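Local coordinates for protein putative sugar ABC transporter (Yersinia enterocolitica subsp. enterocolitica 8081, PDB 5ULB) that probably serves as the periplasmic substrate-binding component of an ABC importer, and holds a methylthioribose-like sugar, 5-methylseleno-ribofuranose, in its pocket, at residues 20-25 with 48-53; 24-29 with 80-85; 100-105 with 275-280. All coordinates share one frame; numbering follows the deposited sequence.

From the N terminus, strand 21-26 is the first to be used, and by two contacts. Contact 1 closes the short loop through helix 32-48 and pairs the strand with 51-56, an outermost strand of the sheet within the chain. Contact 2 shares Val-24 and Ile-25 and closes a wider loop that brings in strand 78-82 and ends at the sugar pocket; the two loops overlap, neither lying wholly within the other. Contact 3 follows in series and spans far more chain: helix 262-278 returns to strand 102-106, which lies next to 78-82. Its Ile-277 also packs on Ile-20 and Ile-22 of contact 1, near the N-terminal ends of these strands, away from the ligand.

Contact 1 of 3, residues 20-25 with 48-53; sequences IKIAVI and LGFKVD
Ile-20 is met first by Gly-49, through a water that accepts from Ile-20 N and donates to Gly-49 O, and then by the ring of Phe-50. Gly-49, with positive phi, ends helix 32-48 in a Schellman motif. The Phe-50 ring lies alongside Ile-20: CG2 of Ile-20 stands 3.7 Å from the ring centroid and only 6° off its normal, a CH-pi contact over the face. Ile-20 turns CG2 anti to its own nitrogen, which sets that methyl above the ring centre, while CB of Leu-48 covers the opposite face. CG1 of Ile-22 approaches CD2 of the ring obliquely at 3.9 Å. At Lys-51 the parallel ladder begins: its N donates to Ile-20 O (2.8 Å), and its O accepts from Ile-22 N (2.8 Å). The extended Lys-51 side chain bends at its last torsion, carrying NZ to the syn lone pair of Asp-53 OD1 at 3.0 Å, a salt bridge along one strand. Val-52 occupies the other face, its CG1 3.9 Å from Val-24 CG2, and both valines rest on Val-41 of helix 32-48. Asp-53 continues the ladder, its N bonding Ile-22 O at 2.9 Å in a nearly straight 175° bond and its O receiving Val-24 N, while OD2 bonds Tyr-76 OH. Two adjacent parallel strands joined through a helix form the first beta-alpha-beta unit of the chain, as in the parallel-sheet lobes of periplasmic binding proteins.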
# COMPACT_ATOMS: atom_id res chain seq x y z
N ILE A 20 -20.82 -2.09 15.95
CA ILE A 20 -19.83 -3.06 15.47
C ILE A 20 -18.45 -2.41 15.63
O ILE A 20 -18.27 -1.25 15.26
CB ILE A 20 -20.14 -3.42 14.03
CG1 ILE A 20 -21.47 -4.21 13.88
CG2 ILE A 20 -18.97 -4.14 13.36
CD1 ILE A 20 -21.43 -5.52 14.38
N LYS A 21 -17.49 -3.18 16.16
CA LYS A 21 -16.15 -2.66 16.42
C LYS A 21 -15.11 -3.42 15.61
O LYS A 21 -15.10 -4.68 15.65
CB LYS A 21 -15.84 -2.71 17.92
CG LYS A 21 -16.91 -2.05 18.74
CD LYS A 21 -16.89 -2.26 20.23
CE LYS A 21 -18.11 -1.50 20.80
NZ LYS A 21 -19.44 -2.17 20.59
N ILE A 22 -14.25 -2.68 14.92
CA ILE A 22 -13.22 -3.22 14.07
C ILE A 22 -11.84 -2.73 14.56
O ILE A 22 -11.69 -1.53 14.83
CB ILE A 22 -13.40 -2.77 12.60
CG1 ILE A 22 -14.82 -3.02 12.13
CG2 ILE A 22 -12.37 -3.40 11.69
CD1 ILE A 22 -15.34 -4.40 12.09
N ALA A 23 -10.90 -3.64 14.65
CA ALA A 23 -9.50 -3.27 14.97
C ALA A 23 -8.68 -3.41 13.67
O ALA A 23 -8.76 -4.47 13.00
CB ALA A 23 -8.95 -4.13 16.06
N VAL A 24 -7.88 -2.42 13.37
CA VAL A 24 -6.94 -2.48 12.26
C VAL A 24 -5.52 -2.42 12.80
O VAL A 24 -5.19 -1.45 13.56
CB VAL A 24 -7.19 -1.32 11.29
CG1 VAL A 24 -6.26 -1.36 10.10
CG2 VAL A 24 -8.65 -1.25 10.92
N ILE A 25 -4.68 -3.38 12.51
CA ILE A 25 -3.30 -3.43 12.99
C ILE A 25 -2.44 -3.49 11.74
O ILE A 25 -2.52 -4.46 10.96
CB ILE A 25 -3.05 -4.57 13.95
CG1 ILE A 25 -4.03 -4.64 15.11
CG2 ILE A 25 -1.61 -4.38 14.50
CD1 ILE A 25 -5.25 -5.46 14.89
N LEU A 48 -20.43 3.13 7.47
CA LEU A 48 -21.26 1.96 7.83
C LEU A 48 -21.69 1.96 9.28
O LEU A 48 -22.41 1.12 9.74
CB LEU A 48 -20.57 0.69 7.57
CG LEU A 48 -20.18 0.45 6.09
CD1 LEU A 48 -19.69 -0.99 5.89
CD2 LEU A 48 -21.39 0.60 5.17
N GLY A 49 -21.28 2.97 10.04
CA GLY A 49 -21.60 3.08 11.48
C GLY A 49 -20.74 2.28 12.40
O GLY A 49 -21.13 2.11 13.55
N PHE A 50 -19.61 1.80 11.92
CA PHE A 50 -18.70 0.98 12.71
C PHE A 50 -17.72 1.81 13.50
O PHE A 50 -17.34 2.90 13.06
CB PHE A 50 -17.91 0.06 11.81
CG PHE A 50 -18.68 -1.02 11.06
CD1 PHE A 50 -20.01 -1.20 11.13
CD2 PHE A 50 -17.96 -1.85 10.23
CE1 PHE A 50 -20.64 -2.24 10.39
CE2 PHE A 50 -18.54 -2.83 9.49
CZ PHE A 50 -19.87 -3.07 9.55
N LYS A 51 -17.33 1.35 14.67
CA LYS A 51 -16.19 1.96 15.40
C LYS A 51 -14.94 1.29 14.83
O LYS A 51 -14.87 0.07 14.77
CB LYS A 51 -16.34 1.67 16.85
CG LYS A 51 -15.18 2.14 17.73
CD LYS A 51 -15.45 2.06 19.21
CE LYS A 51 -14.33 2.46 20.17
NZ LYS A 51 -13.55 3.60 19.81
N VAL A 52 -13.95 2.06 14.43
CA VAL A 52 -12.71 1.55 13.85
C VAL A 52 -11.57 2.07 14.76
O VAL A 52 -11.36 3.28 14.86
CB VAL A 52 -12.48 2.03 12.44
CG1 VAL A 52 -11.12 1.57 11.92
CG2 VAL A 52 -13.61 1.56 11.54
N ASP A 53 -10.83 1.14 15.34
CA ASP A 53 -9.69 1.41 16.19
C ASP A 53 -8.44 0.99 15.43
O ASP A 53 -8.33 -0.19 15.09
CB ASP A 53 -9.79 0.65 17.53
CG ASP A 53 -10.90 1.14 18.44
OD1 ASP A 53 -11.37 2.27 18.28
OD2 ASP A 53 -11.26 0.36 19.39
O HOH W 1 -22.62 -0.77 14.16

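Contact 2 of 3, residues 24-29 with 80-85; sequences VIRNLG and ILSQGR
At the sugar-pocket end of the parallel sheet, Ile-25 to Asn-27 run beside Ile-80 to Gln-83. Ile-25 N bonds Ile-80 O at 2.9 Å and Ile-25 O takes Ser-82 N, a more bent bond; Asn-27 N then continues the ladder to Ser-82 O. On one face CD1 of Ile-25 lies beside CD2 of Leu-81 (4.0 Å), both side chains pointing the same way. The face carrying Val-24 and Ile-80 turns polar at the strand ends, with Arg-26 and Ser-82. Arg-26, with CG anti to its backbone nitrogen (chi1 176°) and the chain extended to NE, carries its guanidinium past Ser-82, where NH1 donates to OG at 3.0 Å, the oxygen lying 33° out of the guanidinium plane. Ser-82 OG in turn donates to Gln-83 OE1 at 2.6 Å, reaching it from above the carbonyl plane. That OE1 sits 3.0 Å above one face of the guanidinium, toward its rim, and the amide plane is turned 75° to it. Bonds from NE to Thr-34 OG1 and from NH2 to Asn-33 OD1 help fix the rotation of the guanidinium. Asn-27 ND2 bonds Gln-83 O at 3.1 Å, with that oxygen in its amide plane, and also Asp-61; Asn-27 OD1 bonds Ser-57. The Leu-28 side chain crosses that of Gln-83 at about a right angle, its CD1 3.8 Å from Gln-83 CD. Gln-83 NE2 makes weak hydrogen bonds to O4 of either sugar anomer and to Asp-107. Ser-82, bonded to OE1, and the guanidinium lying against that oxygen probably position this pocket residue from the second shell. Ligand-binding loops at the carboxyl ends of parallel strands are characteristic of periplasmic sugar-binding proteins.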
# COMPACT_ATOMS: atom_id res chain seq x y z
N VAL A 24 -7.88 -2.42 13.37
CA VAL A 24 -6.94 -2.48 12.26
C VAL A 24 -5.52 -2.42 12.80
O VAL A 24 -5.19 -1.45 13.56
CB VAL A 24 -7.19 -1.32 11.29
CG1 VAL A 24 -6.26 -1.36 10.10
CG2 VAL A 24 -8.65 -1.25 10.92
N ILE A 25 -4.68 -3.38 12.51
CA ILE A 25 -3.30 -3.43 12.99
C ILE A 25 -2.44 -3.49 11.74
O ILE A 25 -2.52 -4.46 10.96
CB ILE A 25 -3.05 -4.57 13.95
CG1 ILE A 25 -4.03 -4.64 15.11
CG2 ILE A 25 -1.61 -4.38 14.50
CD1 ILE A 25 -5.25 -5.46 14.89
N ARG A 26 -1.55 -2.51 11.60
CA ARG A 26 -0.68 -2.39 10.43
C ARG A 26 0.77 -2.39 10.93
O ARG A 26 1.15 -1.63 11.84
CB ARG A 26 -1.03 -1.23 9.54
CG ARG A 26 -0.12 -0.98 8.36
CD ARG A 26 -0.83 -0.21 7.28
NE ARG A 26 0.09 0.29 6.30
CZ ARG A 26 -0.10 0.30 4.97
NH1 ARG A 26 -1.00 -0.51 4.36
NH2 ARG A 26 0.77 0.93 4.23
N ASN A 27 1.64 -3.20 10.28
CA ASN A 27 3.00 -3.40 10.70
C ASN A 27 4.00 -2.41 10.14
O ASN A 27 5.06 -2.82 9.66
CB ASN A 27 3.40 -4.84 10.37
CG ASN A 27 4.61 -5.33 11.09
OD1 ASN A 27 4.96 -4.89 12.20
ND2 ASN A 27 5.23 -6.39 10.52
N LEU A 28 3.63 -1.11 10.15
CA LEU A 28 4.45 -0.05 9.66
C LEU A 28 4.31 1.14 10.57
O LEU A 28 3.55 1.09 11.56
CB LEU A 28 4.13 0.30 8.18
CG LEU A 28 4.41 -0.80 7.15
CD1 LEU A 28 3.89 -0.34 5.82
CD2 LEU A 28 5.90 -1.03 7.05
N GLY A 29 5.04 2.21 10.28
CA GLY A 29 4.86 3.50 10.90
C GLY A 29 3.97 4.41 10.09
O GLY A 29 3.15 3.95 9.28
N ILE A 80 -8.69 -6.29 10.81
CA ILE A 80 -7.92 -6.15 9.56
C ILE A 80 -6.48 -6.11 9.91
O ILE A 80 -6.06 -5.28 10.73
CB ILE A 80 -8.36 -4.89 8.77
CG1 ILE A 80 -9.83 -5.02 8.32
CG2 ILE A 80 -7.48 -4.65 7.53
CD1 ILE A 80 -10.42 -3.68 7.89
N LEU A 81 -5.62 -6.96 9.25
CA LEU A 81 -4.19 -6.87 9.37
C LEU A 81 -3.57 -6.35 8.11
O LEU A 81 -4.06 -6.64 7.02
CB LEU A 81 -3.58 -8.22 9.68
CG LEU A 81 -4.11 -9.04 10.88
CD1 LEU A 81 -3.30 -10.27 11.10
CD2 LEU A 81 -4.15 -8.11 12.10
N SER A 82 -2.43 -5.65 8.25
CA SER A 82 -1.70 -5.17 7.10
C SER A 82 -0.21 -5.34 7.36
O SER A 82 0.29 -4.93 8.43
CB SER A 82 -2.09 -3.72 6.86
OG SER A 82 -1.55 -3.13 5.70
N GLN A 83 0.51 -5.94 6.40
CA GLN A 83 1.92 -6.17 6.49
C GLN A 83 2.35 -7.10 7.61
O GLN A 83 3.50 -7.08 8.08
CB GLN A 83 2.78 -4.88 6.50
CG GLN A 83 2.81 -4.09 5.13
CD GLN A 83 1.67 -3.25 4.90
OE1 GLN A 83 1.02 -2.83 5.86
NE2 GLN A 83 1.34 -2.97 3.65
N GLY A 84 1.47 -8.03 8.00
CA GLY A 84 1.88 -9.11 8.93
C GLY A 84 2.89 -10.02 8.28
O GLY A 84 2.73 -10.39 7.11
N ARG A 85 3.94 -10.37 9.01
CA ARG A 85 5.05 -11.13 8.46
C ARG A 85 5.03 -12.58 8.91
O ARG A 85 4.36 -12.98 9.89
CB ARG A 85 6.39 -10.45 8.79
CG ARG A 85 6.55 -9.11 8.17
CD ARG A 85 7.90 -8.42 8.48
NE ARG A 85 8.99 -9.32 8.34
CZ ARG A 85 10.18 -8.94 8.46
NH1 ARG A 85 11.16 -9.85 8.29
NH2 ARG A 85 10.35 -7.68 8.83

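Contact 3 of 3, residues 100-105 with 275-280; sequences GIAVSV and KKIAGE
Ala-102 with Lys-276 and Ile-277, near the end of helix 262-278, makes the close part of this contact. The Ala-102 methyl points at the helix and is met by both residues, 3.7 Å from CG1 of Ile-277 and 3.8 Å from CB of Lys-276. With so small a side chain on the strand, the helix backbone comes near: the CA atoms of Ala-102 and Lys-276 are 5.9 Å apart. Lys-276 sends its aliphatic chain along the strand, and CE lies 3.2 Å from Val-103 O. No hydrogen bond results, since the chain bends at its last torsion (chi4 -61°) and NZ remains 3.9 Å from that oxygen. The ammonium is instead gripped by Thr-282 OG1, Thr-118 OG1 and Gly-116 O, leaving Val-103 O buried without a hydrogen-bonding partner; the nearby positive charge may partly compensate. Ser-104 is only loosely approached, its CB 4.5 Å from CE of Lys-276, while its OG bonds Asn-269, about two turns earlier in the helix.

Exposed Gly-279 and its neighbours make no contact with the strand. The helix ends there in a Schellman motif, with Glu-280 N bonded to Lys-275 O and Gly-279 N to Lys-276 O. Lys-275 NZ forms a salt bridge with Glu-280 OE1 (2.9 Å), and Glu-280 is also held by Ser-325 and Trp-327. Helix 262-278 thus lies over strand 102-106, with Ile-277 also resting on Ile-20, while Val-103 faces the other way, onto helix 89-98.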
# COMPACT_ATOMS: atom_id res chain seq x y z
N GLY A 100 -14.00 -16.54 16.43
CA GLY A 100 -15.22 -16.05 15.84
C GLY A 100 -15.18 -14.62 15.39
O GLY A 100 -16.26 -14.01 15.27
N ILE A 101 -13.99 -14.13 15.09
CA ILE A 101 -13.81 -12.71 14.70
C ILE A 101 -13.63 -12.69 13.15
O ILE A 101 -12.81 -13.43 12.61
CB ILE A 101 -12.60 -12.16 15.43
CG1 ILE A 101 -12.83 -12.17 16.99
CG2 ILE A 101 -12.26 -10.72 14.96
CD1 ILE A 101 -11.56 -11.77 17.73
N ALA A 102 -14.40 -11.88 12.51
CA ALA A 102 -14.27 -11.72 11.04
C ALA A 102 -12.92 -11.08 10.71
O ALA A 102 -12.45 -10.17 11.43
CB ALA A 102 -15.39 -10.81 10.52
N VAL A 103 -12.28 -11.54 9.57
CA VAL A 103 -10.94 -11.07 9.32
C VAL A 103 -10.66 -10.96 7.82
O VAL A 103 -10.98 -11.91 7.06
CB VAL A 103 -9.88 -11.90 10.06
CG1 VAL A 103 -10.06 -13.41 9.82
CG2 VAL A 103 -8.46 -11.42 9.82
N SER A 104 -10.01 -9.87 7.44
CA SER A 104 -9.42 -9.72 6.14
C SER A 104 -7.98 -9.22 6.37
O SER A 104 -7.73 -8.45 7.31
CB SER A 104 -10.21 -8.73 5.27
OG SER A 104 -9.73 -8.63 3.97
N VAL A 105 -7.03 -9.60 5.48
CA VAL A 105 -5.71 -9.20 5.60
C VAL A 105 -5.21 -8.62 4.29
O VAL A 105 -5.71 -8.93 3.22
CB VAL A 105 -4.76 -10.26 6.14
CG1 VAL A 105 -5.26 -10.79 7.52
CG2 VAL A 105 -4.55 -11.40 5.16
N LYS A 275 -19.06 -7.64 5.11
CA LYS A 275 -19.79 -8.78 4.51
C LYS A 275 -19.61 -10.02 5.38
O LYS A 275 -20.59 -10.79 5.49
CB LYS A 275 -19.27 -8.99 3.09
CG LYS A 275 -19.72 -7.95 2.11
CD LYS A 275 -19.20 -8.18 0.69
CE LYS A 275 -19.70 -9.45 0.04
NZ LYS A 275 -21.04 -9.35 -0.36
N LYS A 276 -18.40 -10.30 5.85
CA LYS A 276 -18.21 -11.47 6.69
C LYS A 276 -19.08 -11.40 7.95
O LYS A 276 -19.73 -12.39 8.31
CB LYS A 276 -16.76 -11.59 7.10
CG LYS A 276 -15.82 -11.94 5.89
CD LYS A 276 -14.37 -11.72 6.21
CE LYS A 276 -13.43 -11.82 4.99
NZ LYS A 276 -13.51 -13.17 4.38
N ILE A 277 -19.15 -10.21 8.60
CA ILE A 277 -19.98 -10.09 9.81
C ILE A 277 -21.43 -10.35 9.43
O ILE A 277 -22.17 -10.96 10.18
CB ILE A 277 -19.77 -8.70 10.41
CG1 ILE A 277 -18.35 -8.63 11.03
CG2 ILE A 277 -20.73 -8.45 11.55
CD1 ILE A 277 -17.86 -7.23 11.41
N ALA A 278 -21.86 -9.85 8.25
CA ALA A 278 -23.23 -10.03 7.79
C ALA A 278 -23.57 -11.43 7.36
O ALA A 278 -24.76 -11.73 7.13
CB ALA A 278 -23.47 -9.10 6.65
N GLY A 279 -22.57 -12.27 7.20
CA GLY A 279 -22.83 -13.66 6.75
C GLY A 279 -22.91 -13.84 5.22
O GLY A 279 -23.43 -14.86 4.77
N GLU A 280 -22.37 -12.90 4.47
CA GLU A 280 -22.34 -12.92 3.00
C GLU A 280 -21.06 -13.52 2.50
O GLU A 280 -19.99 -13.31 3.10
CB GLU A 280 -22.55 -11.52 2.44
CG GLU A 280 -23.91 -10.93 2.66
CD GLU A 280 -24.11 -9.56 2.04
OE1 GLU A 280 -23.14 -8.87 1.55
OE2 GLU A 280 -25.25 -9.19 1.91